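Local coordinates for Sec-alkylsulfatase (Pseudomonas sp., PDB 4AXH), which hydrolyses (R)-configured secondary alkyl sulfates with strict inversion of configuration, giving (S)-alcohols and sulfate, as a zinc-dependent homodimeric enzyme of the metallo-beta-lactamase superfamily, at residues A[562-567]-A[648-653]; A[566-571]-A[642-647]. All blocks are in the same frame, centred on the assembly; numbering follows the deposited sequence.

Overall arrangement
Contacts 1 and 2 lie side by side in the C-terminal domain, their centres about 10 Å apart, and both are only partly buried. They tie one run of chain, 562-571, to another, 642-653: contact 2 joins the start of strand 570-576 to helix 640-646, and contact 1 joins the short helix 562-565 to the segment that follows that helix. Contact 1 has no hydrogen bond between its segments, just leucine packing and a long ion pair, and both its segments touch the second subunit. Contact 2 is held by a near-linear histidine-carboxylate hydrogen bond beside methionine packing. Leu648 CD1 and His568 CB, 3.9 Å apart, connect the two; both lie away from the zinc site.

Contact 1 (A[562-567]-A[648-653])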
ATOM      1  N   THR A 562     -21.510  -8.224  12.008  1.00 83.49           N
ATOM      2  CA  THR A 562     -22.326  -7.035  11.757  1.00 84.21           C
ATOM      3  C   THR A 562     -23.813  -7.361  11.573  1.00 91.17           C
ATOM      4  O   THR A 562     -24.648  -6.699  12.183  1.00 90.93           O
ATOM      5  CB  THR A 562     -21.728  -6.251  10.586  1.00 88.85           C
ATOM      6  OG1 THR A 562     -20.395  -5.906  10.937  1.00 91.18           O
ATOM      7  CG2 THR A 562     -22.509  -4.997  10.249  1.00 85.27           C
ATOM      8  N   ASP A 563     -24.138  -8.393  10.775  1.00 89.26           N
ATOM      9  CA  ASP A 563     -25.522  -8.800  10.517  1.00 89.51           C
ATOM     10  C   ASP A 563     -26.337  -9.181  11.760  1.00 95.39           C
ATOM     11  O   ASP A 563     -27.447  -8.665  11.936  1.00 95.40           O
ATOM     12  CB  ASP A 563     -25.575  -9.891   9.450  1.00 91.09           C
ATOM     13  CG  ASP A 563     -25.098  -9.427   8.092  1.00100.02           C
ATOM     14  OD1 ASP A 563     -24.951  -8.186   7.899  1.00 99.09           O
ATOM     15  OD2 ASP A 563     -24.885 -10.296   7.214  1.00106.09           O
ATOM     16  N   LYS A 564     -25.789 -10.059  12.624  1.00 92.61           N
ATOM     17  CA  LYS A 564     -26.503 -10.437  13.837  1.00 92.72           C
ATOM     18  C   LYS A 564     -26.385  -9.376  14.945  1.00 96.78           C
ATOM     19  O   LYS A 564     -27.338  -9.179  15.703  1.00 96.25           O
ATOM     20  CB  LYS A 564     -26.230 -11.898  14.285  1.00 95.49           C
ATOM     21  CG  LYS A 564     -24.764 -12.304  14.471  1.00112.83           C
ATOM     22  CD  LYS A 564     -24.564 -13.847  14.565  1.00119.03           C
ATOM     23  CE  LYS A 564     -23.194 -14.246  15.097  1.00116.88           C
ATOM     24  NZ  LYS A 564     -22.799 -15.635  14.726  1.00113.10           N
ATOM     25  N   ALA A 565     -25.257  -8.631  14.968  1.00 93.54           N
ATOM     26  CA  ALA A 565     -24.970  -7.579  15.954  1.00 93.08           C
ATOM     27  C   ALA A 565     -25.827  -6.313  15.819  1.00 95.90           C
ATOM     28  O   ALA A 565     -25.873  -5.512  16.757  1.00 94.54           O
ATOM     29  CB  ALA A 565     -23.486  -7.236  15.949  1.00 93.86           C
ATOM     30  N   VAL A 566     -26.506  -6.138  14.667  1.00 93.40           N
ATOM     31  CA  VAL A 566     -27.396  -4.998  14.416  1.00 94.13           C
ATOM     32  C   VAL A 566     -28.599  -5.111  15.366  1.00 99.70           C
ATOM     33  O   VAL A 566     -29.230  -6.177  15.450  1.00 99.01           O
ATOM     34  CB  VAL A 566     -27.808  -4.859  12.916  1.00 98.12           C
ATOM     35  CG1 VAL A 566     -29.041  -3.977  12.742  1.00 98.01           C
ATOM     36  CG2 VAL A 566     -26.661  -4.307  12.075  1.00 97.95           C
ATOM     37  N   GLY A 567     -28.854  -4.016  16.091  1.00 96.65           N
ATOM     38  CA  GLY A 567     -29.922  -3.913  17.072  1.00 96.59           C
ATOM     39  C   GLY A 567     -29.531  -4.437  18.439  1.00101.34           C
ATOM     40  O   GLY A 567     -30.402  -4.691  19.273  1.00102.33           O
ATOM     41  N   LEU A 648     -22.196 -12.814  19.532  1.00 77.39           N
ATOM     42  CA  LEU A 648     -22.165 -12.098  18.253  1.00 77.00           C
ATOM     43  C   LEU A 648     -20.814 -12.223  17.532  1.00 77.29           C
ATOM     44  O   LEU A 648     -20.629 -11.644  16.460  1.00 77.60           O
ATOM     45  CB  LEU A 648     -22.504 -10.612  18.501  1.00 77.50           C
ATOM     46  CG  LEU A 648     -23.886 -10.341  19.082  1.00 82.85           C
ATOM     47  CD1 LEU A 648     -23.981  -8.939  19.623  1.00 83.63           C
ATOM     48  CD2 LEU A 648     -24.974 -10.643  18.068  1.00 85.70           C
ATOM     49  N   LEU A 649     -19.893 -12.996  18.113  1.00 69.49           N
ATOM     50  CA  LEU A 649     -18.544 -13.209  17.623  1.00 67.23           C
ATOM     51  C   LEU A 649     -18.438 -14.425  16.714  1.00 70.51           C
ATOM     52  O   LEU A 649     -18.715 -15.539  17.154  1.00 68.48           O
ATOM     53  CB  LEU A 649     -17.643 -13.409  18.848  1.00 66.62           C
ATOM     54  CG  LEU A 649     -16.780 -12.258  19.329  1.00 70.00           C
ATOM     55  CD1 LEU A 649     -17.444 -10.891  19.124  1.00 69.82           C
ATOM     56  CD2 LEU A 649     -16.375 -12.474  20.770  1.00 70.89           C
ATOM     57  N   ASP A 650     -17.999 -14.221  15.455  1.00 69.43           N
ATOM     58  CA  ASP A 650     -17.758 -15.313  14.488  1.00 69.79           C
ATOM     59  C   ASP A 650     -16.428 -16.028  14.829  1.00 74.86           C
ATOM     60  O   ASP A 650     -15.634 -15.524  15.631  1.00 74.32           O
ATOM     61  CB  ASP A 650     -17.629 -14.775  13.039  1.00 71.77           C
ATOM     62  CG  ASP A 650     -18.886 -14.244  12.353  1.00 83.55           C
ATOM     63  OD1 ASP A 650     -19.917 -14.975  12.330  1.00 89.88           O
ATOM     64  OD2 ASP A 650     -18.801 -13.161  11.719  1.00 83.33           O
ATOM     65  N   SER A 651     -16.178 -17.175  14.182  1.00 72.17           N
ATOM     66  CA  SER A 651     -14.932 -17.942  14.305  1.00 72.42           C
ATOM     67  C   SER A 651     -14.389 -18.279  12.904  1.00 74.60           C
ATOM     68  O   SER A 651     -15.159 -18.650  12.010  1.00 75.10           O
ATOM     69  CB  SER A 651     -15.118 -19.191  15.163  1.00 77.20           C
ATOM     70  OG  SER A 651     -14.699 -18.952  16.499  1.00 89.18           O
ATOM     71  N   PHE A 652     -13.088 -18.067  12.695  1.00 68.17           N
ATOM     72  CA  PHE A 652     -12.485 -18.265  11.382  1.00 67.01           C
ATOM     73  C   PHE A 652     -11.668 -19.512  11.301  1.00 73.90           C
ATOM     74  O   PHE A 652     -10.891 -19.795  12.208  1.00 73.48           O
ATOM     75  CB  PHE A 652     -11.619 -17.065  10.969  1.00 67.58           C
ATOM     76  CG  PHE A 652     -12.229 -15.687  11.102  1.00 67.36           C
ATOM     77  CD1 PHE A 652     -13.310 -15.300  10.312  1.00 67.75           C
ATOM     78  CD2 PHE A 652     -11.703 -14.763  11.991  1.00 68.89           C
ATOM     79  CE1 PHE A 652     -13.879 -14.022  10.444  1.00 70.12           C
ATOM     80  CE2 PHE A 652     -12.260 -13.487  12.112  1.00 69.18           C
ATOM     81  CZ  PHE A 652     -13.345 -13.126  11.343  1.00 68.37           C
ATOM     82  N   SER A 653     -11.807 -20.239  10.187  1.00 73.03           N
ATOM     83  CA  SER A 653     -11.039 -21.453   9.923  1.00 74.06           C
ATOM     84  C   SER A 653     -10.041 -21.177   8.775  1.00 78.05           C
ATOM     85  O   SER A 653     -10.461 -20.736   7.700  1.00 78.27           O
ATOM     86  CB  SER A 653     -11.959 -22.622   9.576  1.00 79.14           C
ATOM     87  OG  SER A 653     -11.264 -23.859   9.628  1.00 90.36           O
TER
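Leu648 reaches the short helix 562-565 with both methyl groups. Leu648 CD1 packs on Ala565, 4.1 Å from its CB, while Leu648 CD2 lies 3.7 Å from the backbone O of Lys564 and 4.0 Å from CG of the same lysine. The CB of Leu648 is not directed at the helix; its leucine CG stands anti to the carbonyl carbon (chi1 -62°), which carries the two methyls there. Lys564 runs the other way alongside Leu648. Its CG sits between backbone N and carbonyl carbon (chi1 54°), and from there the extended chain passes the Leu648 backbone, with Lys564 CE 3.9 Å from Leu648 O. Lys564 NZ ends 3.8 Å from Asp650 OD1, a long salt bridge. These contacts join two parts of the C-terminal domain, a region of the SCP2 clan: the helical turn ahead of strand 570-576 and the chain leaving helix 640-646. Behind the first shell, Leu560 touches both Ala565 and Leu648, and backbone hydrogen bonds link Leu648 to Asp561 and Asp650 to Arg559. Asp561 also brings a second carboxylate near Asp650 OD1, and Lys564 NZ, which makes long ion pairs with both acids, the one to Asp561 weak, would be expected to ease their repulsion. Asp650 OD2 accepts a weak hydrogen bond from Asn385 of the second subunit; separately, Thr562 packs on Pro404 of that subunit.

Contact 2 (A[566-571]-A[642-647]); sequences VGHDMT and LGEFFG
His568 ND1 donates to Glu644 OE2 in the one hydrogen bond between the segments, 2.7 Å long and close to straight at 164°. The acceptor lies near the plane of the imidazole, at its edge. On the glutamate side the donor uses the anti side of OE2 and is tilted somewhat out of the carboxylate plane. The ring and carboxylate planes are 78° apart, far from stacked, and the link runs through OE2 alone. Glu644 gets there as an almost fully extended chain, its CG anti to the backbone N (chi1 -177°), projecting from helix 640-646 toward the histidine. Its other oxygen, OE1, takes a salt bridge from Lys640 NZ, within the same helix. With one carboxylate oxygen on each partner, the rotation of the group is restrained, and the added positive charge would be expected to favour the ionised form of Glu644.

Met570 runs past the glutamate in the opposite direction. Its terminal CE packs against the carboxylate carbon, 3.6 Å from Glu644 CD, and against the aliphatic part at 3.8 Å from Glu644 CG. Met570 SD meets Phe645 CB at 4.0 Å, the two side chains crossing at about a right angle. Beyond this point the phenylalanine leads away from Met570 and packs on Leu572 and Leu585 of the sheet; Met570 itself touches Leu587. The contact thus combines a hydrogen bond between partly exposed residues with apolar packing of the buried Met570 and Phe645, as expected where an amphipathic helix packs on a beta-sheet: here helix 640-646 against the central strand 570-576 of the five-stranded mixed sheet in the alkylsulfatase C-terminal domain.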
ATOM      1  N   VAL A 566     -26.506  -6.138  14.667  1.00 93.40           N
ATOM      2  CA  VAL A 566     -27.396  -4.998  14.416  1.00 94.13           C
ATOM      3  C   VAL A 566     -28.599  -5.111  15.366  1.00 99.70           C
ATOM      4  O   VAL A 566     -29.230  -6.177  15.450  1.00 99.01           O
ATOM      5  CB  VAL A 566     -27.808  -4.859  12.916  1.00 98.12           C
ATOM      6  CG1 VAL A 566     -29.041  -3.977  12.742  1.00 98.01           C
ATOM      7  CG2 VAL A 566     -26.661  -4.307  12.075  1.00 97.95           C
ATOM      8  N   GLY A 567     -28.854  -4.016  16.091  1.00 96.65           N
ATOM      9  CA  GLY A 567     -29.922  -3.913  17.072  1.00 96.59           C
ATOM     10  C   GLY A 567     -29.531  -4.437  18.439  1.00101.34           C
ATOM     11  O   GLY A 567     -30.402  -4.691  19.273  1.00102.33           O
ATOM     12  N   HIS A 568     -28.223  -4.620  18.679  1.00 96.97           N
ATOM     13  CA  HIS A 568     -27.701  -5.086  19.966  1.00 96.63           C
ATOM     14  C   HIS A 568     -26.737  -4.050  20.572  1.00 98.38           C
ATOM     15  O   HIS A 568     -25.841  -4.413  21.344  1.00 98.37           O
ATOM     16  CB  HIS A 568     -27.050  -6.477  19.828  1.00 98.00           C
ATOM     17  CG  HIS A 568     -28.030  -7.581  19.577  1.00101.85           C
ATOM     18  ND1 HIS A 568     -28.500  -8.379  20.610  1.00103.62           N
ATOM     19  CD2 HIS A 568     -28.601  -7.983  18.416  1.00103.95           C
ATOM     20  CE1 HIS A 568     -29.332  -9.240  20.047  1.00103.28           C
ATOM     21  NE2 HIS A 568     -29.426  -9.042  18.728  1.00103.73           N
ATOM     22  N   ASP A 569     -26.947  -2.754  20.237  1.00 92.86           N
ATOM     23  CA  ASP A 569     -26.140  -1.629  20.699  1.00 92.17           C
ATOM     24  C   ASP A 569     -25.987  -1.651  22.195  1.00 96.46           C
ATOM     25  O   ASP A 569     -26.953  -1.923  22.903  1.00 97.14           O
ATOM     26  CB  ASP A 569     -26.729  -0.292  20.226  1.00 93.94           C
ATOM     27  CG  ASP A 569     -26.766  -0.080  18.710  1.00104.10           C
ATOM     28  OD1 ASP A 569     -26.587  -1.069  17.957  1.00110.77           O
ATOM     29  OD2 ASP A 569     -26.975   1.070  18.278  1.00104.01           O
ATOM     30  N   MET A 570     -24.757  -1.436  22.666  1.00 92.53           N
ATOM     31  CA  MET A 570     -24.340  -1.491  24.065  1.00 92.62           C
ATOM     32  C   MET A 570     -22.939  -0.914  24.217  1.00 95.37           C
ATOM     33  O   MET A 570     -22.231  -0.748  23.227  1.00 94.89           O
ATOM     34  CB  MET A 570     -24.324  -2.955  24.562  1.00 95.55           C
ATOM     35  CG  MET A 570     -23.454  -3.864  23.717  1.00100.25           C
ATOM     36  SD  MET A 570     -23.099  -5.478  24.431  1.00105.52           S
ATOM     37  CE  MET A 570     -24.349  -6.459  23.610  1.00102.21           C
ATOM     38  N   THR A 571     -22.530  -0.661  25.467  1.00 91.32           N
ATOM     39  CA  THR A 571     -21.211  -0.157  25.847  1.00 91.06           C
ATOM     40  C   THR A 571     -20.695  -1.046  26.957  1.00 95.05           C
ATOM     41  O   THR A 571     -21.453  -1.410  27.854  1.00 95.63           O
ATOM     42  CB  THR A 571     -21.273   1.296  26.296  1.00104.36           C
ATOM     43  OG1 THR A 571     -22.260   1.413  27.319  1.00109.06           O
ATOM     44  CG2 THR A 571     -21.578   2.255  25.151  1.00104.00           C
ATOM     45  N   LEU A 642     -22.592  -9.145  28.510  1.00 83.07           N
ATOM     46  CA  LEU A 642     -21.299  -9.734  28.174  1.00 81.93           C
ATOM     47  C   LEU A 642     -21.487 -10.988  27.346  1.00 86.14           C
ATOM     48  O   LEU A 642     -20.919 -11.081  26.257  1.00 86.12           O
ATOM     49  CB  LEU A 642     -20.418 -10.010  29.404  1.00 81.40           C
ATOM     50  CG  LEU A 642     -18.956 -10.355  29.104  1.00 85.39           C
ATOM     51  CD1 LEU A 642     -18.271  -9.230  28.342  1.00 85.25           C
ATOM     52  CD2 LEU A 642     -18.189 -10.619  30.380  1.00 87.29           C
ATOM     53  N   GLY A 643     -22.314 -11.906  27.848  1.00 82.19           N
ATOM     54  CA  GLY A 643     -22.634 -13.157  27.169  1.00 82.27           C
ATOM     55  C   GLY A 643     -23.263 -12.915  25.812  1.00 86.93           C
ATOM     56  O   GLY A 643     -22.996 -13.657  24.857  1.00 85.85           O
ATOM     57  N   GLU A 644     -24.089 -11.843  25.736  1.00 84.27           N
ATOM     58  CA  GLU A 644     -24.773 -11.342  24.546  1.00 84.62           C
ATOM     59  C   GLU A 644     -23.702 -10.933  23.527  1.00 87.29           C
ATOM     60  O   GLU A 644     -23.733 -11.397  22.380  1.00 87.48           O
ATOM     61  CB  GLU A 644     -25.654 -10.122  24.930  1.00 86.64           C
ATOM     62  CG  GLU A 644     -26.497  -9.539  23.799  1.00103.30           C
ATOM     63  CD  GLU A 644     -27.393  -8.355  24.141  1.00137.56           C
ATOM     64  OE1 GLU A 644     -27.594  -8.067  25.344  1.00129.55           O
ATOM     65  OE2 GLU A 644     -27.914  -7.724  23.191  1.00139.75           O
ATOM     66  N   PHE A 645     -22.733 -10.103  23.972  1.00 81.90           N
ATOM     67  CA  PHE A 645     -21.635  -9.623  23.146  1.00 80.57           C
ATOM     68  C   PHE A 645     -20.826 -10.776  22.547  1.00 82.12           C
ATOM     69  O   PHE A 645     -20.624 -10.793  21.336  1.00 81.96           O
ATOM     70  CB  PHE A 645     -20.756  -8.624  23.924  1.00 82.11           C
ATOM     71  CG  PHE A 645     -19.417  -8.333  23.299  1.00 83.29           C
ATOM     72  CD1 PHE A 645     -19.330  -7.782  22.023  1.00 86.19           C
ATOM     73  CD2 PHE A 645     -18.241  -8.604  23.987  1.00 85.43           C
ATOM     74  CE1 PHE A 645     -18.090  -7.533  21.437  1.00 87.03           C
ATOM     75  CE2 PHE A 645     -16.999  -8.353  23.401  1.00 88.17           C
ATOM     76  CZ  PHE A 645     -16.932  -7.819  22.130  1.00 86.25           C
ATOM     77  N   PHE A 646     -20.434 -11.756  23.374  1.00 76.72           N
ATOM     78  CA  PHE A 646     -19.674 -12.935  22.968  1.00 76.16           C
ATOM     79  C   PHE A 646     -20.417 -13.869  22.006  1.00 79.56           C
ATOM     80  O   PHE A 646     -19.779 -14.639  21.278  1.00 79.28           O
ATOM     81  CB  PHE A 646     -19.162 -13.689  24.207  1.00 78.15           C
ATOM     82  CG  PHE A 646     -17.939 -13.048  24.808  1.00 79.90           C
ATOM     83  CD1 PHE A 646     -18.041 -11.885  25.560  1.00 82.17           C
ATOM     84  CD2 PHE A 646     -16.677 -13.562  24.561  1.00 83.66           C
ATOM     85  CE1 PHE A 646     -16.902 -11.263  26.078  1.00 85.45           C
ATOM     86  CE2 PHE A 646     -15.539 -12.946  25.089  1.00 85.15           C
ATOM     87  CZ  PHE A 646     -15.660 -11.798  25.844  1.00 83.98           C
ATOM     88  N   GLY A 647     -21.748 -13.777  22.004  1.00 75.92           N
ATOM     89  CA  GLY A 647     -22.622 -14.567  21.141  1.00 75.78           C
ATOM     90  C   GLY A 647     -22.681 -14.046  19.724  1.00 80.24           C
ATOM     91  O   GLY A 647     -23.140 -14.746  18.818  1.00 80.10           O
TER